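Local coordinates for DNA polymerase III, beta subunit (Eubacterium rectale, PDB 3T0P), which probably tethers DNA polymerases and other proteins to DNA and confers processivity, as a ring-shaped head-to-tail homodimer around the duplex, at residues Ile139-Phe144 / Ser178-Glu183; Thr255-Asn260 / Val337-Val342; Arg330-Glu335 / Phe357-Leu362. All coordinates share one frame; numbering follows the deposited sequence. Where two conformers were deposited one is given.

Contact 1 (Ile139-Phe144 / Ser178-Glu183). With EDO (1,2-ethanediol), chain C.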
loop_
_atom_site.group_PDB
_atom_site.type_symbol
_atom_site.label_atom_id
_atom_site.label_comp_id
_atom_site.label_asym_id
_atom_site.label_seq_id
_atom_site.Cartn_x
_atom_site.Cartn_y
_atom_site.Cartn_z
ATOM N N ILE B 139 5.768 5.419 -21.763
ATOM C CA ILE B 139 6.739 5.179 -20.692
ATOM C C ILE B 139 6.333 3.862 -19.987
ATOM O O ILE B 139 7.184 3.012 -19.727
ATOM C CB ILE B 139 6.810 6.376 -19.688
ATOM C CG1 ILE B 139 7.381 7.658 -20.343
ATOM C CG2 ILE B 139 7.587 6.005 -18.415
ATOM C CD1 ILE B 139 7.084 9.014 -19.474
ATOM N N ARG B 140 5.038 3.696 -19.688
ATOM C CA ARG B 140 4.568 2.484 -19.003
ATOM C C ARG B 140 4.924 1.224 -19.838
ATOM O O ARG B 140 5.372 0.225 -19.288
ATOM C CB ARG B 140 3.058 2.556 -18.751
ATOM C CG ARG B 140 2.511 1.442 -17.852
ATOM C CD ARG B 140 1.004 1.560 -17.644
ATOM N NE ARG B 140 0.255 1.439 -18.896
ATOM C CZ ARG B 140 -0.160 0.284 -19.416
ATOM N NH1 ARG B 140 0.079 -0.865 -18.785
ATOM N NH2 ARG B 140 -0.835 0.270 -20.557
ATOM N N GLN B 141 4.803 1.339 -21.152
ATOM C CA GLN B 141 5.021 0.287 -22.138
ATOM C C GLN B 141 6.487 -0.046 -22.396
ATOM O O GLN B 141 6.748 -1.027 -23.111
ATOM C CB GLN B 141 4.363 0.683 -23.460
ATOM C CG GLN B 141 2.845 0.595 -23.411
ATOM C CD GLN B 141 2.193 1.314 -24.559
ATOM O OE1 GLN B 141 2.813 2.097 -25.298
ATOM N NE2 GLN B 141 0.917 1.065 -24.738
ATOM N N THR B 142 7.440 0.723 -21.810
ATOM C CA THR B 142 8.866 0.498 -22.065
ATOM C C THR B 142 9.781 0.611 -20.843
ATOM O O THR B 142 10.871 0.036 -20.866
ATOM C CB THR B 142 9.403 1.514 -23.129
ATOM O OG1 THR B 142 9.189 2.844 -22.659
ATOM C CG2 THR B 142 8.765 1.355 -24.483
ATOM N N ILE B 143 9.415 1.405 -19.840
ATOM C CA ILE B 143 10.279 1.710 -18.684
ATOM C C ILE B 143 10.773 0.479 -17.893
ATOM O O ILE B 143 11.868 0.529 -17.325
ATOM C CB ILE B 143 9.633 2.760 -17.734
ATOM C CG1 ILE B 143 10.702 3.577 -16.965
ATOM C CG2 ILE B 143 8.578 2.152 -16.780
ATOM C CD1 ILE B 143 11.592 4.403 -17.812
ATOM N N PHE B 144 9.995 -0.610 -17.872
ATOM C CA PHE B 144 10.323 -1.808 -17.110
ATOM C C PHE B 144 11.598 -2.511 -17.583
ATOM O O PHE B 144 12.114 -3.331 -16.830
ATOM C CB PHE B 144 9.150 -2.796 -17.165
ATOM C CG PHE B 144 8.853 -3.311 -18.546
ATOM C CD1 PHE B 144 9.591 -4.354 -19.089
ATOM C CD2 PHE B 144 7.856 -2.732 -19.321
ATOM C CE1 PHE B 144 9.349 -4.806 -20.385
ATOM C CE2 PHE B 144 7.621 -3.182 -20.621
ATOM C CZ PHE B 144 8.347 -4.236 -21.130
ATOM N N SER B 178 12.515 -3.474 -25.510
ATOM C CA SER B 178 11.144 -2.988 -25.632
ATOM C C SER B 178 11.146 -1.806 -26.567
ATOM O O SER B 178 11.881 -0.847 -26.333
ATOM C CB SER B 178 10.579 -2.599 -24.281
ATOM O OG SER B 178 10.628 -3.705 -23.408
ATOM N N ILE B 179 10.381 -1.898 -27.652
ATOM C CA ILE B 179 10.287 -0.846 -28.667
ATOM C C ILE B 179 8.831 -0.506 -28.920
ATOM O O ILE B 179 8.032 -1.380 -29.267
ATOM C CB ILE B 179 10.990 -1.220 -30.014
ATOM C CG1 ILE B 179 12.392 -1.809 -29.791
ATOM C CG2 ILE B 179 11.042 -0.012 -30.971
ATOM C CD1 ILE B 179 12.957 -2.557 -30.984
ATOM N N ARG B 180 8.511 0.779 -28.808
ATOM C CA ARG B 180 7.199 1.304 -29.132
ATOM C C ARG B 180 7.306 2.306 -30.264
ATOM O O ARG B 180 8.263 3.064 -30.335
ATOM C CB ARG B 180 6.547 1.924 -27.910
ATOM C CG ARG B 180 5.906 0.890 -26.960
ATOM C CD ARG B 180 4.596 0.399 -27.532
ATOM N NE ARG B 180 4.011 -0.657 -26.712
ATOM C CZ ARG B 180 2.755 -1.073 -26.816
ATOM N NH1 ARG B 180 1.932 -0.515 -27.705
ATOM N NH2 ARG B 180 2.294 -2.021 -26.006
ATOM N N TYR B 181 6.351 2.254 -31.187
ATOM C CA TYR B 181 6.248 3.157 -32.326
ATOM C C TYR B 181 5.001 3.985 -32.206
ATOM O O TYR B 181 3.949 3.479 -31.792
ATOM C CB TYR B 181 6.230 2.394 -33.645
ATOM C CG TYR B 181 7.495 1.624 -33.929
ATOM C CD1 TYR B 181 7.591 0.271 -33.627
ATOM C CD2 TYR B 181 8.563 2.221 -34.589
ATOM C CE1 TYR B 181 8.745 -0.461 -33.929
ATOM C CE2 TYR B 181 9.715 1.501 -34.908
ATOM C CZ TYR B 181 9.813 0.165 -34.553
ATOM O OH TYR B 181 10.959 -0.541 -34.840
ATOM N N ILE B 182 5.128 5.286 -32.520
ATOM C CA ILE B 182 4.025 6.242 -32.468
ATOM C C ILE B 182 4.036 7.017 -33.773
ATOM O O ILE B 182 5.082 7.507 -34.183
ATOM C CB ILE B 182 4.133 7.170 -31.215
ATOM C CG1 ILE B 182 4.056 6.370 -29.896
ATOM C CG2 ILE B 182 3.081 8.295 -31.222
ATOM C CD1 ILE B 182 4.605 7.152 -28.663
ATOM N N GLU B 183 2.892 7.067 -34.457
ATOM C CA GLU B 183 2.710 7.873 -35.666
ATOM C C GLU B 183 2.127 9.218 -35.218
ATOM O O GLU B 183 1.103 9.254 -34.527
ATOM C CB GLU B 183 1.801 7.179 -36.686
ATOM C CG GLU B 183 2.016 7.670 -38.106
ATOM C CD GLU B 183 1.409 6.788 -39.182
ATOM O OE1 GLU B 183 1.822 5.609 -39.297
ATOM O OE2 GLU B 183 0.542 7.287 -39.937
HETATM C C1 EDO C . 2.544 -2.809 -14.262
HETATM O O1 EDO C . 1.314 -3.469 -13.930
HETATM C C2 EDO C . 2.594 -2.463 -15.751
HETATM O O2 EDO C . 1.447 -1.688 -16.136
#
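Gln141 stacks flat on Arg180 in a buried, mostly polar side-chain contact of the central domain, where residues 139-144, on and just past helix 132-140, meet strand 176-184. No hydrogen bond passes directly between the two segments. The side chains of Gln141 and Arg180 cross at about a right angle, yet the amide and guanidinium planes are only 6° apart, and Gln141 CD lies 3.3 Å from Arg180 CZ, over the centre of the group. The arginine chain bends at CB-CG (chi2 -76°), bringing the guanidinium face against the amide. Although Gln141 OE1 comes within 3.3 Å of Arg180 NE, it sits over the guanidinium face and the angle is too poor for a bond; NE is instead bonded to Tyr359 OH of the neighbouring strand. That same hydroxyl is bonded to Gln141 O, tying both partners of the stack to a third residue. Alongside, Thr142 packs its CG2 methyl 3.8 Å from Arg180 CG, while its OG1 is hydrogen-bonded to Val138 O and Glu158 OE1. Farther along, Ser178 OG approaches Phe144 CZ obliquely at 3.3 Å and has its polar partner in Ser145 OG. Two amides, Thr142 N and Ile143 N, converge on Ile139 O. Arg140 NH1 donates to O2 of a 1,2-ethanediol, probably from the crystallisation liquor, at 3.1 Å. The stack uses the face of the Arg180 guanidinium and not its N-H groups; NE and NH2 find hydrogen-bond partners outside the two segments, consistent with a buried arginine that stays charged.

Contact 2 (Thr255-Asn260 / Val337-Val342)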
loop_
_atom_site.group_PDB
_atom_site.type_symbol
_atom_site.label_atom_id
_atom_site.label_comp_id
_atom_site.label_asym_id
_atom_site.label_seq_id
_atom_site.Cartn_x
_atom_site.Cartn_y
_atom_site.Cartn_z
ATOM N N THR B 255 9.322 -20.282 -36.586
ATOM C CA THR B 255 8.092 -20.580 -35.853
ATOM C C THR B 255 7.321 -19.293 -35.589
ATOM O O THR B 255 7.904 -18.305 -35.144
ATOM C CB THR B 255 8.428 -21.292 -34.509
ATOM O OG1 THR B 255 9.373 -22.356 -34.721
ATOM C CG2 THR B 255 7.180 -21.801 -33.765
ATOM N N LYS B 256 6.004 -19.317 -35.832
ATOM C CA LYS B 256 5.110 -18.208 -35.525
ATOM C C LYS B 256 3.960 -18.755 -34.696
ATOM O O LYS B 256 3.335 -19.741 -35.084
ATOM C CB LYS B 256 4.605 -17.510 -36.798
ATOM C CG LYS B 256 3.698 -16.318 -36.504
ATOM C CD LYS B 256 2.969 -15.844 -37.734
ATOM C CE LYS B 256 1.982 -14.759 -37.399
ATOM N NZ LYS B 256 1.422 -14.147 -38.626
ATOM N N VAL B 257 3.694 -18.134 -33.549
ATOM C CA VAL B 257 2.640 -18.578 -32.632
ATOM C C VAL B 257 1.622 -17.466 -32.427
ATOM O O VAL B 257 1.985 -16.348 -32.076
ATOM C CB VAL B 257 3.242 -19.068 -31.268
ATOM C CG1 VAL B 257 2.160 -19.375 -30.246
ATOM C CG2 VAL B 257 4.138 -20.286 -31.476
ATOM N N ARG B 258 0.352 -17.783 -32.629
ATOM C CA ARG B 258 -0.731 -16.861 -32.326
ATOM C C ARG B 258 -1.347 -17.425 -31.050
ATOM O O ARG B 258 -1.719 -18.597 -31.041
ATOM C CB ARG B 258 -1.729 -16.757 -33.509
ATOM C CG ARG B 258 -2.867 -15.742 -33.311
ATOM C CD ARG B 258 -2.605 -14.425 -34.010
ATOM N NE ARG B 258 -3.581 -13.394 -33.643
ATOM C CZ ARG B 258 -3.616 -12.166 -34.152
ATOM N NH1 ARG B 258 -2.729 -11.794 -35.067
ATOM N NH2 ARG B 258 -4.544 -11.304 -33.761
ATOM N N ILE B 259 -1.388 -16.620 -29.957
ATOM C CA ILE B 259 -1.879 -17.049 -28.661
ATOM C C ILE B 259 -2.652 -15.913 -28.004
ATOM O O ILE B 259 -2.308 -14.745 -28.178
ATOM C CB ILE B 259 -0.658 -17.500 -27.783
ATOM C CG1 ILE B 259 -1.072 -18.145 -26.416
ATOM C CG2 ILE B 259 0.399 -16.368 -27.594
ATOM C CD1 ILE B 259 0.061 -18.846 -25.695
ATOM N N ASN B 260 -3.665 -16.258 -27.210
ATOM C CA ASN B 260 -4.434 -15.291 -26.444
ATOM C C ASN B 260 -3.497 -14.682 -25.370
ATOM O O ASN B 260 -2.872 -15.411 -24.599
ATOM C CB ASN B 260 -5.665 -15.985 -25.841
ATOM C CG ASN B 260 -6.484 -15.072 -24.961
ATOM O OD1 ASN B 260 -6.148 -14.818 -23.812
ATOM N ND2 ASN B 260 -7.538 -14.509 -25.500
ATOM N N VAL B 337 -1.558 -12.124 -29.320
ATOM C CA VAL B 337 -0.199 -11.722 -29.652
ATOM C C VAL B 337 0.411 -12.744 -30.602
ATOM O O VAL B 337 -0.005 -13.901 -30.622
ATOM C CB VAL B 337 0.707 -11.486 -28.417
ATOM C CG1 VAL B 337 0.376 -10.161 -27.722
ATOM C CG2 VAL B 337 0.657 -12.659 -27.442
ATOM N N ASN B 338 1.407 -12.301 -31.368
ATOM C CA ASN B 338 2.187 -13.109 -32.285
ATOM C C ASN B 338 3.575 -13.254 -31.725
ATOM O O ASN B 338 4.210 -12.243 -31.398
ATOM C CB ASN B 338 2.256 -12.463 -33.667
ATOM C CG ASN B 338 0.944 -12.336 -34.351
ATOM O OD1 ASN B 338 0.263 -13.322 -34.602
ATOM N ND2 ASN B 338 0.587 -11.113 -34.689
ATOM N N LEU B 339 4.020 -14.502 -31.538
ATOM C CA LEU B 339 5.372 -14.803 -31.069
ATOM C C LEU B 339 6.161 -15.339 -32.266
ATOM O O LEU B 339 5.635 -16.171 -32.991
ATOM C CB LEU B 339 5.371 -15.801 -29.899
ATOM C CG LEU B 339 4.380 -15.527 -28.740
ATOM C CD1 LEU B 339 4.326 -16.711 -27.792
ATOM C CD2 LEU B 339 4.712 -14.250 -27.976
ATOM N N TYR B 340 7.374 -14.818 -32.518
ATOM C CA TYR B 340 8.222 -15.238 -33.631
ATOM C C TYR B 340 9.510 -15.786 -33.091
ATOM O O TYR B 340 10.175 -15.124 -32.286
ATOM C CB TYR B 340 8.519 -14.057 -34.601
ATOM C CG TYR B 340 7.286 -13.491 -35.262
ATOM C CD1 TYR B 340 6.539 -12.492 -34.646
ATOM C CD2 TYR B 340 6.819 -14.009 -36.458
ATOM C CE1 TYR B 340 5.389 -11.980 -35.239
ATOM C CE2 TYR B 340 5.675 -13.507 -37.064
ATOM C CZ TYR B 340 4.965 -12.487 -36.456
ATOM O OH TYR B 340 3.839 -11.998 -37.066
HETATM N N MSE B 341 9.886 -16.989 -33.542
HETATM C CA MSE B 341 11.113 -17.626 -33.064
HETATM C C MSE B 341 11.892 -18.203 -34.190
HETATM O O MSE B 341 11.297 -18.625 -35.176
HETATM C CB MSE B 341 10.774 -18.764 -32.065
HETATM C CG MSE B 341 10.579 -18.292 -30.656
HETATM SE SE MSE B 341 9.030 -19.093 -29.788
HETATM C CE MSE B 341 7.626 -18.512 -31.133
ATOM N N VAL B 342 13.200 -18.354 -33.999
ATOM C CA VAL B 342 14.052 -19.060 -34.961
ATOM C C VAL B 342 14.435 -20.389 -34.347
ATOM O O VAL B 342 14.135 -21.443 -34.916
ATOM C CB VAL B 342 15.305 -18.272 -35.419
ATOM C CG1 VAL B 342 16.158 -19.128 -36.358
ATOM C CG2 VAL B 342 14.919 -16.972 -36.095
#
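Thr255 to Ile259 and Val337 to Met341 run antiparallel as adjacent strands of the large antiparallel sheet in the C-terminal domain of this processivity ring; the axes of these short segments approach to 4.6 Å, with 158° between their N-to-C directions. Three hydrogen-bonded pairs, Thr255 with Met341, Val257 with Leu339 and Ile259 with Val337, each form two N-H to O bonds; the shortest join Val257 and Leu339, where Val257 N to Leu339 O is 2.8 Å. Between them lie the non-hydrogen-bonded pairs Lys256 with Tyr340 and Arg258 with Asn338. The face bearing Val257 is apolar: Ile259 CG2 meets Val337 CG2 at 3.7 Å and Leu339 CD1 at 3.9 Å, and the selenomethionine Met341 folds its CE back to 3.9 Å from Val257 CG2. Met292 of strand 291-297 covers this side. On the opposite face the extended Lys256 lies alongside Tyr340, pointing the same way, with its CG 3.5 Å from Tyr340 CE2; the tyrosine ring also packs edge-to-face with Tyr253. Arg258 bends at chi2 (99°) and reaches across to the Asn338 amide, whose plane stands 67° from the guanidinium. Arg258 NH1 gives Asn338 OD1 only a weak hydrogen bond of 3.4 Å.

Contact 3 (Arg330-Glu335 / Phe357-Leu362)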
loop_
_atom_site.group_PDB
_atom_site.type_symbol
_atom_site.label_atom_id
_atom_site.label_comp_id
_atom_site.label_asym_id
_atom_site.label_seq_id
_atom_site.Cartn_x
_atom_site.Cartn_y
_atom_site.Cartn_z
ATOM N N ARG B 330 1.982 -7.594 -19.551
ATOM C CA ARG B 330 1.245 -6.625 -18.704
ATOM C C ARG B 330 0.978 -5.286 -19.404
ATOM O O ARG B 330 0.076 -4.544 -19.007
ATOM C CB ARG B 330 2.026 -6.317 -17.424
ATOM C CG ARG B 330 1.777 -7.319 -16.314
ATOM C CD ARG B 330 2.472 -6.873 -15.055
ATOM N NE ARG B 330 2.354 -7.869 -13.998
ATOM C CZ ARG B 330 3.188 -7.967 -12.973
ATOM N NH1 ARG B 330 4.217 -7.130 -12.861
ATOM N NH2 ARG B 330 3.014 -8.911 -12.057
ATOM N N VAL B 331 1.785 -4.949 -20.432
ATOM C CA VAL B 331 1.653 -3.641 -21.097
ATOM C C VAL B 331 1.151 -3.785 -22.516
ATOM O O VAL B 331 1.150 -2.799 -23.253
ATOM C CB VAL B 331 2.951 -2.803 -21.018
ATOM C CG1 VAL B 331 3.329 -2.560 -19.558
ATOM C CG2 VAL B 331 4.105 -3.450 -21.778
ATOM N N ILE B 332 0.679 -4.999 -22.889
ATOM C CA ILE B 332 0.108 -5.255 -24.211
ATOM C C ILE B 332 -1.394 -5.343 -24.031
ATOM O O ILE B 332 -1.880 -6.193 -23.278
ATOM C CB ILE B 332 0.718 -6.507 -24.919
ATOM C CG1 ILE B 332 2.212 -6.277 -25.227
ATOM C CG2 ILE B 332 -0.068 -6.861 -26.176
ATOM C CD1 ILE B 332 3.004 -7.583 -25.598
ATOM N N ASP B 333 -2.125 -4.447 -24.713
ATOM C CA ASP B 333 -3.584 -4.339 -24.598
ATOM C C ASP B 333 -4.326 -5.282 -25.509
ATOM O O ASP B 333 -5.461 -5.645 -25.206
ATOM C CB ASP B 333 -4.023 -2.901 -24.879
ATOM C CG ASP B 333 -3.518 -1.894 -23.845
ATOM O OD1 ASP B 333 -3.353 -2.284 -22.657
ATOM O OD2 ASP B 333 -3.255 -0.726 -24.230
ATOM N N GLU B 334 -3.684 -5.694 -26.604
ATOM C CA GLU B 334 -4.227 -6.592 -27.614
ATOM C C GLU B 334 -4.742 -7.918 -27.023
ATOM O O GLU B 334 -4.170 -8.431 -26.066
ATOM C CB GLU B 334 -3.153 -6.857 -28.673
ATOM C CG GLU B 334 -3.038 -5.737 -29.701
ATOM C CD GLU B 334 -2.339 -4.438 -29.336
ATOM O OE1 GLU B 334 -1.750 -4.349 -28.235
ATOM O OE2 GLU B 334 -2.354 -3.513 -30.181
ATOM N N GLU B 335 -5.840 -8.451 -27.588
ATOM C CA GLU B 335 -6.450 -9.712 -27.140
ATOM C C GLU B 335 -5.542 -10.919 -27.473
ATOM O O GLU B 335 -5.470 -11.887 -26.705
ATOM C CB GLU B 335 -7.851 -9.913 -27.753
ATOM C CG GLU B 335 -8.702 -10.860 -26.919
ATOM C CD GLU B 335 -10.061 -11.192 -27.502
ATOM N N PHE B 357 4.412 -2.116 -31.769
ATOM C CA PHE B 357 5.449 -2.519 -30.816
ATOM C C PHE B 357 6.245 -3.729 -31.252
ATOM O O PHE B 357 5.803 -4.509 -32.104
ATOM C CB PHE B 357 4.820 -2.823 -29.431
ATOM C CG PHE B 357 3.833 -3.975 -29.388
ATOM C CD1 PHE B 357 4.274 -5.301 -29.436
ATOM C CD2 PHE B 357 2.469 -3.737 -29.271
ATOM C CE1 PHE B 357 3.363 -6.367 -29.407
ATOM C CE2 PHE B 357 1.559 -4.802 -29.214
ATOM C CZ PHE B 357 2.012 -6.114 -29.284
ATOM N N ILE B 358 7.412 -3.896 -30.617
ATOM C CA ILE B 358 8.292 -5.070 -30.726
ATOM C C ILE B 358 8.903 -5.312 -29.365
ATOM O O ILE B 358 9.592 -4.439 -28.844
ATOM C CB ILE B 358 9.407 -5.025 -31.803
ATOM C CG1 ILE B 358 8.903 -4.592 -33.188
ATOM C CG2 ILE B 358 10.100 -6.412 -31.871
ATOM C CD1 ILE B 358 10.069 -4.308 -34.254
ATOM N N TYR B 359 8.610 -6.460 -28.769
ATOM C CA TYR B 359 9.225 -6.870 -27.512
ATOM C C TYR B 359 10.132 -8.059 -27.840
ATOM O O TYR B 359 9.662 -9.086 -28.336
ATOM C CB TYR B 359 8.198 -7.177 -26.408
ATOM C CG TYR B 359 7.429 -5.949 -25.985
ATOM C CD1 TYR B 359 7.957 -5.053 -25.064
ATOM C CD2 TYR B 359 6.186 -5.655 -26.541
ATOM C CE1 TYR B 359 7.281 -3.884 -24.722
ATOM C CE2 TYR B 359 5.493 -4.503 -26.190
ATOM C CZ TYR B 359 6.056 -3.605 -25.302
ATOM O OH TYR B 359 5.363 -2.461 -24.964
ATOM N N LEU B 360 11.443 -7.852 -27.712
ATOM C CA LEU B 360 12.462 -8.884 -27.972
ATOM C C LEU B 360 12.884 -9.433 -26.626
ATOM O O LEU B 360 13.203 -8.655 -25.748
ATOM C CB LEU B 360 13.657 -8.281 -28.738
ATOM C CG LEU B 360 14.825 -9.194 -29.146
ATOM C CD1 LEU B 360 15.657 -8.531 -30.204
ATOM C CD2 LEU B 360 15.773 -9.509 -27.960
ATOM N N ILE B 361 12.839 -10.739 -26.438
ATOM C CA ILE B 361 13.243 -11.361 -25.178
ATOM C C ILE B 361 14.262 -12.436 -25.517
ATOM O O ILE B 361 13.997 -13.248 -26.384
ATOM C CB ILE B 361 12.002 -11.923 -24.383
ATOM C CG1 ILE B 361 10.983 -10.808 -24.037
ATOM C CG2 ILE B 361 12.436 -12.672 -23.121
ATOM C CD1 ILE B 361 9.543 -11.279 -23.908
ATOM N N LEU B 362 15.416 -12.441 -24.852
ATOM C CA LEU B 362 16.405 -13.485 -25.072
ATOM C C LEU B 362 16.009 -14.704 -24.258
ATOM O O LEU B 362 15.648 -14.571 -23.094
ATOM C CB LEU B 362 17.849 -13.067 -24.723
ATOM C CG LEU B 362 18.525 -11.982 -25.559
ATOM C CD1 LEU B 362 19.932 -11.694 -25.025
ATOM C CD2 LEU B 362 18.608 -12.359 -27.022
#
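Ile332 packs on Phe357 and Tyr359, setting the loop between helix 322-329 and strand 336-341 against strand 357-361 of the C-terminal domain. In this apolar part, Ile332 CG1 stands over one face of the Phe357 ring, offset toward the rim, and Ile332 CG2 meets Phe357 CZ at 3.8 Å. The CG1 branch runs on past Tyr359, placing its tip, Ile332 CD1, 3.8 Å from Tyr359 CD2. Beside it Val331 brings CG2 to 3.6 Å from Tyr359 OH. The CB of Phe357 points toward the loop, and with CG between the backbone N and the carbonyl carbon (chi1 63°) the ring lies against Ile332. The polar touch is a single one: the Glu334 chain, bent at chi2, brings its carboxylate to the ring edge, OE1 3.5 Å from Phe357 CE2, the two planes 70° apart. No hydrogen bond joins the segments. The loop's polar backbone is held from elsewhere, Lys261 NZ bonding both Ile332 O and Glu334 O, and Tyr359 OH has its hydrogen bonds outside these segments, with Gln141 O among its partners. The carboxylate at the ring edge is consistent with a weak attraction to the slightly positive ring hydrogens, while Ile332 packs its aliphatic chain over a face.

How the contacts relate
All three contacts are largely buried and reach one sheet that runs from the central domain into the C-terminal domain. Contacts 1 and 3 adjoin, centres about 9 Å apart, because strands 176-184 and 357-361 are neighbours at the junction of the two domains; Tyr359 belongs to contact 3 but serves the polar groups of contact 1. Contact 2 lies farther along the same sheet, away from the chain's centre, and meets contact 3 where Val337 packs on Ile332. It alone is built on paired strand backbones. The other two set a turn or loop against a strand through side chains: contact 1 by a polar stack, contact 3 by aliphatic groups on aromatic rings.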